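PDB 1O5U: novel Thermotoga maritima enzyme TM1112 from Thermotoga maritima, which is of unknown function but has the small beta-barrel fold of the cupin family and is probably an enzyme. Local coordinates for residues A[53-61]-A[69-77]. Residues are numbered along the deposited sequence; the frame is centred on the assembly and turned at random.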
loop_
_atom_site.group_PDB
_atom_site.type_symbol
_atom_site.label_atom_id
_atom_site.label_comp_id
_atom_site.label_asym_id
_atom_site.label_seq_id
_atom_site.Cartn_x
_atom_site.Cartn_y
_atom_site.Cartn_z
ATOM N N CYS A 53 -0.238 2.098 4.278
ATOM C CA CYS A 53 0.476 0.806 4.221
ATOM C C CYS A 53 1.959 1.150 4.226
ATOM O O CYS A 53 2.376 2.065 3.511
ATOM C CB CYS A 53 0.118 0.062 2.879
ATOM S SG CYS A 53 -1.680 -0.343 2.972
ATOM N N TYR A 54 2.728 0.448 5.040
ATOM C CA TYR A 54 4.184 0.448 4.950
ATOM C C TYR A 54 4.659 -0.915 4.397
ATOM O O TYR A 54 4.395 -1.950 4.977
ATOM C CB TYR A 54 4.841 0.746 6.299
ATOM C CG TYR A 54 6.344 0.802 6.203
ATOM C CD1 TYR A 54 7.147 -0.199 6.767
ATOM C CD2 TYR A 54 6.970 1.784 5.421
ATOM C CE1 TYR A 54 8.498 -0.162 6.646
ATOM C CE2 TYR A 54 8.339 1.780 5.256
ATOM C CZ TYR A 54 9.090 0.838 5.887
ATOM O OH TYR A 54 10.465 0.879 5.745
ATOM N N ILE A 55 5.349 -0.889 3.278
ATOM C CA ILE A 55 5.767 -2.123 2.585
ATOM C C ILE A 55 7.092 -2.677 3.130
ATOM O O ILE A 55 8.184 -2.049 3.024
ATOM C CB ILE A 55 5.856 -1.912 1.038
ATOM C CG1 ILE A 55 4.656 -1.194 0.463
ATOM C CG2 ILE A 55 6.095 -3.214 0.295
ATOM C CD1 ILE A 55 3.330 -1.806 0.779
ATOM N N LEU A 56 6.991 -3.877 3.718
ATOM C CA LEU A 56 8.148 -4.571 4.236
ATOM C C LEU A 56 8.879 -5.350 3.151
ATOM O O LEU A 56 10.096 -5.442 3.153
ATOM C CB LEU A 56 7.726 -5.530 5.381
ATOM C CG LEU A 56 7.153 -4.859 6.639
ATOM C CD1 LEU A 56 6.690 -5.880 7.645
ATOM C CD2 LEU A 56 8.216 -3.968 7.268
ATOM N N GLU A 57 8.115 -5.954 2.243
ATOM C CA GLU A 57 8.638 -6.727 1.142
ATOM C C GLU A 57 7.667 -6.665 -0.011
ATOM O O GLU A 57 6.473 -6.541 0.195
ATOM C CB GLU A 57 8.794 -8.204 1.517
ATOM C CG GLU A 57 9.695 -8.503 2.699
ATOM C CD GLU A 57 11.182 -8.200 2.432
ATOM O OE1 GLU A 57 11.627 -8.091 1.267
ATOM O OE2 GLU A 57 11.924 -8.069 3.435
ATOM N N GLY A 58 8.196 -6.790 -1.221
ATOM C CA GLY A 58 7.349 -6.998 -2.384
ATOM C C GLY A 58 7.306 -5.867 -3.369
ATOM O O GLY A 58 8.065 -4.899 -3.249
ATOM N N LYS A 59 6.465 -6.042 -4.356
ATOM C CA LYS A 59 6.358 -5.098 -5.488
ATOM C C LYS A 59 4.990 -5.303 -6.073
ATOM O O LYS A 59 4.604 -6.441 -6.405
ATOM C CB LYS A 59 7.395 -5.352 -6.554
ATOM C CG LYS A 59 7.286 -4.375 -7.762
ATOM C CD LYS A 59 8.295 -4.634 -8.806
ATOM C CE LYS A 59 8.249 -3.561 -9.843
ATOM N NZ LYS A 59 9.296 -3.801 -10.957
ATOM N N VAL A 60 4.260 -4.202 -6.247
ATOM C CA VAL A 60 2.908 -4.221 -6.754
ATOM C C VAL A 60 2.729 -3.107 -7.759
ATOM O O VAL A 60 3.249 -2.018 -7.533
ATOM C CB VAL A 60 1.883 -3.978 -5.635
ATOM C CG1 VAL A 60 0.466 -4.173 -6.137
ATOM C CG2 VAL A 60 2.145 -4.917 -4.474
ATOM N N GLU A 61 2.047 -3.402 -8.864
ATOM C CA GLU A 61 1.608 -2.385 -9.845
ATOM C C GLU A 61 0.115 -2.109 -9.514
ATOM O O GLU A 61 -0.677 -3.041 -9.567
ATOM C CB GLU A 61 1.713 -2.897 -11.282
ATOM C CG GLU A 61 3.148 -2.981 -11.845
ATOM C CD GLU A 61 3.291 -3.734 -13.184
ATOM O OE1 GLU A 61 2.369 -4.501 -13.598
ATOM O OE2 GLU A 61 4.397 -3.624 -13.827
ATOM N N LYS A 69 -1.479 4.807 -12.945
ATOM C CA LYS A 69 -0.609 3.677 -12.699
ATOM C C LYS A 69 0.495 4.062 -11.751
ATOM O O LYS A 69 1.104 5.129 -11.881
ATOM C CB LYS A 69 -0.014 3.187 -14.013
ATOM C CG LYS A 69 -1.133 2.620 -14.934
ATOM C CD LYS A 69 -0.592 1.773 -16.042
ATOM C CE LYS A 69 -1.660 0.939 -16.738
ATOM N NZ LYS A 69 -1.843 -0.361 -16.008
ATOM N N TYR A 70 0.741 3.177 -10.803
ATOM C CA TYR A 70 1.716 3.401 -9.740
ATOM C C TYR A 70 2.394 2.060 -9.484
ATOM O O TYR A 70 1.809 1.000 -9.757
ATOM C CB TYR A 70 0.977 3.753 -8.459
ATOM C CG TYR A 70 0.129 4.976 -8.542
ATOM C CD1 TYR A 70 0.673 6.264 -8.389
ATOM C CD2 TYR A 70 -1.219 4.865 -8.838
ATOM C CE1 TYR A 70 -0.163 7.409 -8.481
ATOM C CE2 TYR A 70 -2.022 5.993 -8.955
ATOM C CZ TYR A 70 -1.484 7.249 -8.794
ATOM O OH TYR A 70 -2.325 8.324 -8.902
ATOM N N VAL A 71 3.621 2.119 -9.003
ATOM C CA VAL A 71 4.310 0.953 -8.495
ATOM C C VAL A 71 4.620 1.266 -7.041
ATOM O O VAL A 71 5.088 2.413 -6.681
ATOM C CB VAL A 71 5.609 0.699 -9.293
ATOM C CG1 VAL A 71 6.525 -0.327 -8.593
ATOM C CG2 VAL A 71 5.255 0.220 -10.665
ATOM N N ILE A 72 4.410 0.266 -6.212
ATOM C CA ILE A 72 4.811 0.360 -4.803
ATOM C C ILE A 72 5.703 -0.801 -4.474
ATOM O O ILE A 72 5.530 -1.894 -5.005
ATOM C CB ILE A 72 3.616 0.415 -3.878
ATOM C CG1 ILE A 72 2.655 -0.718 -4.134
ATOM C CG2 ILE A 72 2.860 1.718 -4.091
ATOM C CD1 ILE A 72 1.407 -0.690 -3.204
ATOM N N GLU A 73 6.703 -0.536 -3.671
ATOM C CA GLU A 73 7.700 -1.558 -3.393
ATOM C C GLU A 73 8.291 -1.383 -2.028
ATOM O O GLU A 73 7.889 -0.453 -1.293
ATOM C CB GLU A 73 8.730 -1.639 -4.501
ATOM C CG GLU A 73 9.514 -0.430 -4.737
ATOM C CD GLU A 73 10.195 -0.412 -6.117
ATOM O OE1 GLU A 73 9.975 -1.272 -7.084
ATOM O OE2 GLU A 73 10.964 0.522 -6.187
ATOM N N LYS A 74 9.215 -2.294 -1.661
ATOM C CA LYS A 74 9.744 -2.329 -0.298
ATOM C C LYS A 74 10.203 -0.946 0.112
ATOM O O LYS A 74 10.948 -0.258 -0.614
ATOM C CB LYS A 74 10.906 -3.346 -0.228
ATOM C CG LYS A 74 11.585 -3.427 1.096
ATOM C CD LYS A 74 12.685 -4.508 1.013
ATOM C CE LYS A 74 13.397 -4.697 2.344
ATOM N NZ LYS A 74 14.684 -5.444 2.154
ATOM N N GLY A 75 9.849 -0.574 1.319
ATOM C CA GLY A 75 10.285 0.712 1.901
ATOM C C GLY A 75 9.376 1.864 1.639
ATOM O O GLY A 75 9.558 2.932 2.213
ATOM N N ASP A 76 8.341 1.664 0.827
ATOM C CA ASP A 76 7.379 2.724 0.588
ATOM C C ASP A 76 6.323 2.817 1.666
ATOM O O ASP A 76 5.832 1.781 2.139
ATOM C CB ASP A 76 6.634 2.476 -0.737
ATOM C CG ASP A 76 7.479 2.729 -1.969
ATOM O OD1 ASP A 76 7.035 2.285 -3.060
ATOM O OD2 ASP A 76 8.534 3.423 -1.940
ATOM N N LEU A 77 5.918 4.057 1.949
ATOM C CA LEU A 77 4.757 4.407 2.758
ATOM C C LEU A 77 3.728 4.911 1.770
ATOM O O LEU A 77 3.942 5.917 1.088
ATOM C CB LEU A 77 5.098 5.473 3.731
ATOM C CG LEU A 77 3.998 5.812 4.748
ATOM C CD1 LEU A 77 3.749 4.662 5.738
ATOM C CD2 LEU A 77 4.404 7.055 5.481
HETATM O O HOH W 1 11.546 3.040 4.197
HETATM O O HOH W 2 10.757 -4.086 -3.712
#
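V60 and I72 form an antiparallel hydrogen-bonded pair in the hairpin of strands 58-64 and 69-73, in the beta-barrel of this cupin fold; V60 N reaches I72 O and I72 N reaches V60 O, both at 2.9 Å. Beyond this pair, backward along 53-61 and forward along 69-77, both chains turn a corner into the sheet of strands 51-55 and 77-80, 53-61 through a classic beta bulge in which L56 and E57 both face R95, 69-77 through a type II turn from E73 to D76. On the far side of the corner the pairing resumes one residue out of step: I55 N donates almost straight to D76 O (2.9 Å, 172°), and G75 N to I55 O (2.8 Å). The turn is fastened by E73 N, which meets D76 OD1 from above the carboxylate plane, while D76 OD2 makes a salt bridge with K19. V60 CB packs on I72 CG1, 3.7 Å away, both side chains buried. K74, extended, runs beside E57, its CG 3.2 Å from L56 O. Y54 CG stands opposite the residue's own N (chi1 -178°), which swings the ring obliquely along the turn, CE2 3.5 Å from G75 O. A water in the ring plane bridges Y54 OH and G75 O. A leucine in place of Y54 would probably leave this water without its hydroxyl partner and the G75-D76 backbone less covered. The water donates to G75 O at 2.8 Å.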